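Local coordinates for protein nitrilotriacetate monooxygenase component B (Bacillus cereus ATCC 14579, PDB 3BPK) that probably serves as an FMN-binding flavoprotein oxidoreductase, the component B of a nitrilotriacetate monooxygenase system, at residues H87-A95 with E180-L188. Sequence-based numbering, arbitrary orientation.
Sequences HISDESYVA and EGLKPISRL
Asp90 and Pro184 form a single antiparallel bridge, a non-hydrogen-bonded pair flanked by hydrogen bonds from Ile185 N to Ser89 O and from Glu91 N to Lys183 O (2.9 Å). In this flavin reductase-like β-barrel domain, the bridge ties the turn between strand 83-88 and helix 94-100 to the link from helix 179-182 into strand 186-187. Ser89 O also receives a CA-H···O contact from Pro184 CA, while its hydroxyl hydrogen-bonds to Val30 O of strand 28-36.

Ile185 makes one of the two apolar contacts. With CG1 between the backbone N and the carbonyl carbon (chi1 63°), it lays CG1 against Ser89 CB, while CG2 packs on Glu91 CG. Chi2, at 96°, then brings CD1 to Val94 CG2 (3.8 Å). Val94 also touches Leu202 of the second subunit. Beyond the bridge, Ile88 and Leu182 cross at about a right angle through CG2 and CD2 (4.0 Å), beside Ile134.

Glu91 crosses the Lys183 chain obliquely, OE2 near Lys183 CB and OE1 near Lys183 CD; the lysine's NZ bends back to Glu180 O. A water joins Glu91 OE2 to Pro184 O. Asp90 closes an Asx turn: OD1 accepts from Ser92 N on the anti side, 20° out of the carboxylate plane, and from Ser92 OG through the syn lone pair. OD2 is held by Asn133 ND2 and, weakly, by a water that also donates to Leu182 O (2.8 Å).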
loop_
_atom_site.group_PDB
_atom_site.type_symbol
_atom_site.label_atom_id
_atom_site.label_comp_id
_atom_site.label_asym_id
_atom_site.label_seq_id
_atom_site.Cartn_x
_atom_site.Cartn_y
_atom_site.Cartn_z
ATOM N N HIS B 87 -6.154 12.519 0.365
ATOM C CA HIS B 87 -5.832 13.224 -0.863
ATOM C C HIS B 87 -4.704 12.489 -1.567
ATOM O O HIS B 87 -3.760 11.994 -0.916
ATOM C CB HIS B 87 -5.328 14.651 -0.570
ATOM C CG HIS B 87 -6.274 15.464 0.258
ATOM N ND1 HIS B 87 -6.379 15.301 1.626
ATOM C CD2 HIS B 87 -7.123 16.482 -0.072
ATOM C CE1 HIS B 87 -7.270 16.171 2.102
ATOM N NE2 HIS B 87 -7.751 16.882 1.090
ATOM N N ILE B 88 -4.783 12.443 -2.888
ATOM C CA ILE B 88 -3.645 11.953 -3.685
ATOM C C ILE B 88 -2.566 13.047 -3.699
ATOM O O ILE B 88 -2.848 14.243 -3.905
ATOM C CB ILE B 88 -4.083 11.659 -5.137
ATOM C CG1 ILE B 88 -5.170 10.569 -5.142
ATOM C CG2 ILE B 88 -2.885 11.263 -6.015
ATOM C CD1 ILE B 88 -4.787 9.292 -4.399
ATOM N N SER B 89 -1.332 12.635 -3.434
ATOM C CA SER B 89 -0.177 13.549 -3.440
ATOM C C SER B 89 0.409 13.640 -4.826
ATOM O O SER B 89 0.653 12.629 -5.491
ATOM C CB SER B 89 0.912 13.058 -2.455
ATOM O OG SER B 89 0.402 12.952 -1.146
ATOM N N ASP B 90 0.678 14.869 -5.247
ATOM C CA ASP B 90 1.191 15.078 -6.594
ATOM C C ASP B 90 2.224 16.205 -6.663
ATOM O O ASP B 90 2.424 16.948 -5.675
ATOM C CB ASP B 90 0.044 15.237 -7.620
ATOM C CG ASP B 90 -0.685 16.559 -7.500
ATOM O OD1 ASP B 90 -0.020 17.611 -7.330
ATOM O OD2 ASP B 90 -1.931 16.537 -7.603
ATOM N N GLU B 91 2.911 16.307 -7.808
ATOM C CA GLU B 91 4.011 17.272 -7.936
ATOM C C GLU B 91 3.554 18.723 -7.700
ATOM O O GLU B 91 4.374 19.558 -7.255
ATOM C CB GLU B 91 4.656 17.152 -9.307
ATOM C CG GLU B 91 5.389 15.827 -9.528
ATOM C CD GLU B 91 6.129 15.749 -10.866
ATOM O OE1 GLU B 91 6.585 16.817 -11.373
ATOM O OE2 GLU B 91 6.235 14.635 -11.424
ATOM N N SER B 92 2.267 19.015 -7.922
ATOM C CA SER B 92 1.802 20.430 -7.837
ATOM C C SER B 92 1.763 20.953 -6.406
ATOM O O SER B 92 1.725 22.157 -6.192
ATOM C CB SER B 92 0.432 20.623 -8.484
ATOM O OG SER B 92 -0.627 20.021 -7.734
ATOM N N TYR B 93 1.740 20.067 -5.410
ATOM C CA TYR B 93 1.686 20.553 -4.019
ATOM C C TYR B 93 2.534 19.731 -3.047
ATOM O O TYR B 93 2.408 19.895 -1.842
ATOM C CB TYR B 93 0.233 20.777 -3.527
ATOM C CG TYR B 93 -0.584 19.553 -3.166
ATOM C CD1 TYR B 93 -1.052 19.382 -1.848
ATOM C CD2 TYR B 93 -0.919 18.593 -4.124
ATOM C CE1 TYR B 93 -1.803 18.288 -1.488
ATOM C CE2 TYR B 93 -1.686 17.445 -3.756
ATOM C CZ TYR B 93 -2.119 17.328 -2.436
ATOM O OH TYR B 93 -2.855 16.236 -2.024
ATOM N N VAL B 94 3.433 18.884 -3.578
ATOM C CA VAL B 94 4.294 18.092 -2.705
ATOM C C VAL B 94 5.196 18.961 -1.810
ATOM O O VAL B 94 5.519 18.576 -0.690
ATOM C CB VAL B 94 5.113 17.024 -3.497
ATOM C CG1 VAL B 94 6.088 17.720 -4.504
ATOM C CG2 VAL B 94 5.834 16.075 -2.537
ATOM N N ALA B 95 5.565 20.152 -2.290
ATOM C CA ALA B 95 6.320 21.057 -1.418
ATOM C C ALA B 95 5.555 21.365 -0.112
ATOM O O ALA B 95 6.142 21.306 0.982
ATOM C CB ALA B 95 6.743 22.356 -2.157
ATOM N N GLU B 180 -0.276 10.754 -16.403
ATOM C CA GLU B 180 0.743 11.775 -16.671
ATOM C C GLU B 180 0.254 13.191 -16.379
ATOM O O GLU B 180 1.062 14.069 -16.077
ATOM C CB GLU B 180 1.313 11.685 -18.089
ATOM C CG GLU B 180 2.716 11.048 -18.153
ATOM C CD GLU B 180 3.758 11.734 -17.248
ATOM O OE1 GLU B 180 4.465 11.004 -16.510
ATOM O OE2 GLU B 180 3.854 12.992 -17.250
ATOM N N GLY B 181 -1.052 13.435 -16.441
ATOM C CA GLY B 181 -1.583 14.728 -16.025
ATOM C C GLY B 181 -1.604 14.878 -14.510
ATOM O O GLY B 181 -1.391 15.962 -13.977
ATOM N N LEU B 182 -1.835 13.766 -13.805
ATOM C CA LEU B 182 -1.846 13.759 -12.341
ATOM C C LEU B 182 -0.469 14.044 -11.737
ATOM O O LEU B 182 -0.365 14.794 -10.763
ATOM C CB LEU B 182 -2.356 12.411 -11.851
ATOM C CG LEU B 182 -2.416 12.212 -10.321
ATOM C CD1 LEU B 182 -3.322 13.257 -9.577
ATOM C CD2 LEU B 182 -2.848 10.769 -9.992
ATOM N N LYS B 183 0.578 13.423 -12.295
ATOM C CA LYS B 183 1.945 13.559 -11.759
ATOM C C LYS B 183 2.004 13.164 -10.275
ATOM O O LYS B 183 2.448 13.919 -9.394
ATOM C CB LYS B 183 2.520 14.954 -11.988
ATOM C CG LYS B 183 2.623 15.277 -13.469
ATOM C CD LYS B 183 3.289 16.599 -13.711
ATOM C CE LYS B 183 3.935 16.632 -15.104
ATOM N NZ LYS B 183 3.009 16.205 -16.219
ATOM N N PRO B 184 1.571 11.939 -9.990
ATOM C CA PRO B 184 1.571 11.508 -8.590
ATOM C C PRO B 184 3.001 11.413 -8.068
ATOM O O PRO B 184 3.934 11.166 -8.853
ATOM C CB PRO B 184 0.937 10.121 -8.671
ATOM C CG PRO B 184 1.360 9.601 -10.077
ATOM C CD PRO B 184 1.167 10.870 -10.921
ATOM N N ILE B 185 3.177 11.633 -6.765
ATOM C CA ILE B 185 4.498 11.403 -6.162
ATOM C C ILE B 185 4.490 10.157 -5.271
ATOM O O ILE B 185 3.436 9.768 -4.713
ATOM C CB ILE B 185 5.046 12.648 -5.418
ATOM C CG1 ILE B 185 4.163 13.027 -4.256
ATOM C CG2 ILE B 185 5.281 13.848 -6.373
ATOM C CD1 ILE B 185 4.657 12.454 -2.967
ATOM N N SER B 186 5.655 9.514 -5.162
ATOM C CA SER B 186 5.764 8.325 -4.339
ATOM C C SER B 186 6.959 8.430 -3.417
ATOM O O SER B 186 7.848 9.237 -3.641
ATOM C CB SER B 186 5.854 7.078 -5.213
ATOM O OG SER B 186 6.903 7.195 -6.168
ATOM N N ARG B 187 6.959 7.598 -2.388
ATOM C CA ARG B 187 8.017 7.593 -1.371
ATOM C C ARG B 187 8.961 6.401 -1.569
ATOM O O ARG B 187 8.531 5.279 -1.856
ATOM C CB ARG B 187 7.404 7.545 0.016
ATOM C CG ARG B 187 8.384 7.755 1.145
ATOM C CD ARG B 187 8.745 9.174 1.429
ATOM N NE ARG B 187 9.705 9.194 2.534
ATOM C CZ ARG B 187 9.391 9.240 3.834
ATOM N NH1 ARG B 187 8.110 9.306 4.238
ATOM N NH2 ARG B 187 10.367 9.236 4.749
ATOM N N LEU B 188 10.255 6.668 -1.382
ATOM C CA LEU B 188 11.235 5.588 -1.382
ATOM C C LEU B 188 11.845 5.481 0.025
ATOM O O LEU B 188 11.180 5.790 1.018
ATOM C CB LEU B 188 12.303 5.847 -2.451
ATOM C CG LEU B 188 11.789 6.151 -3.865
ATOM C CD1 LEU B 188 13.005 6.352 -4.774
ATOM C CD2 LEU B 188 10.903 5.030 -4.438
HETATM O O HOH W 1 -2.295 16.853 -10.491
HETATM O O HOH W 2 4.965 12.267 -11.114
#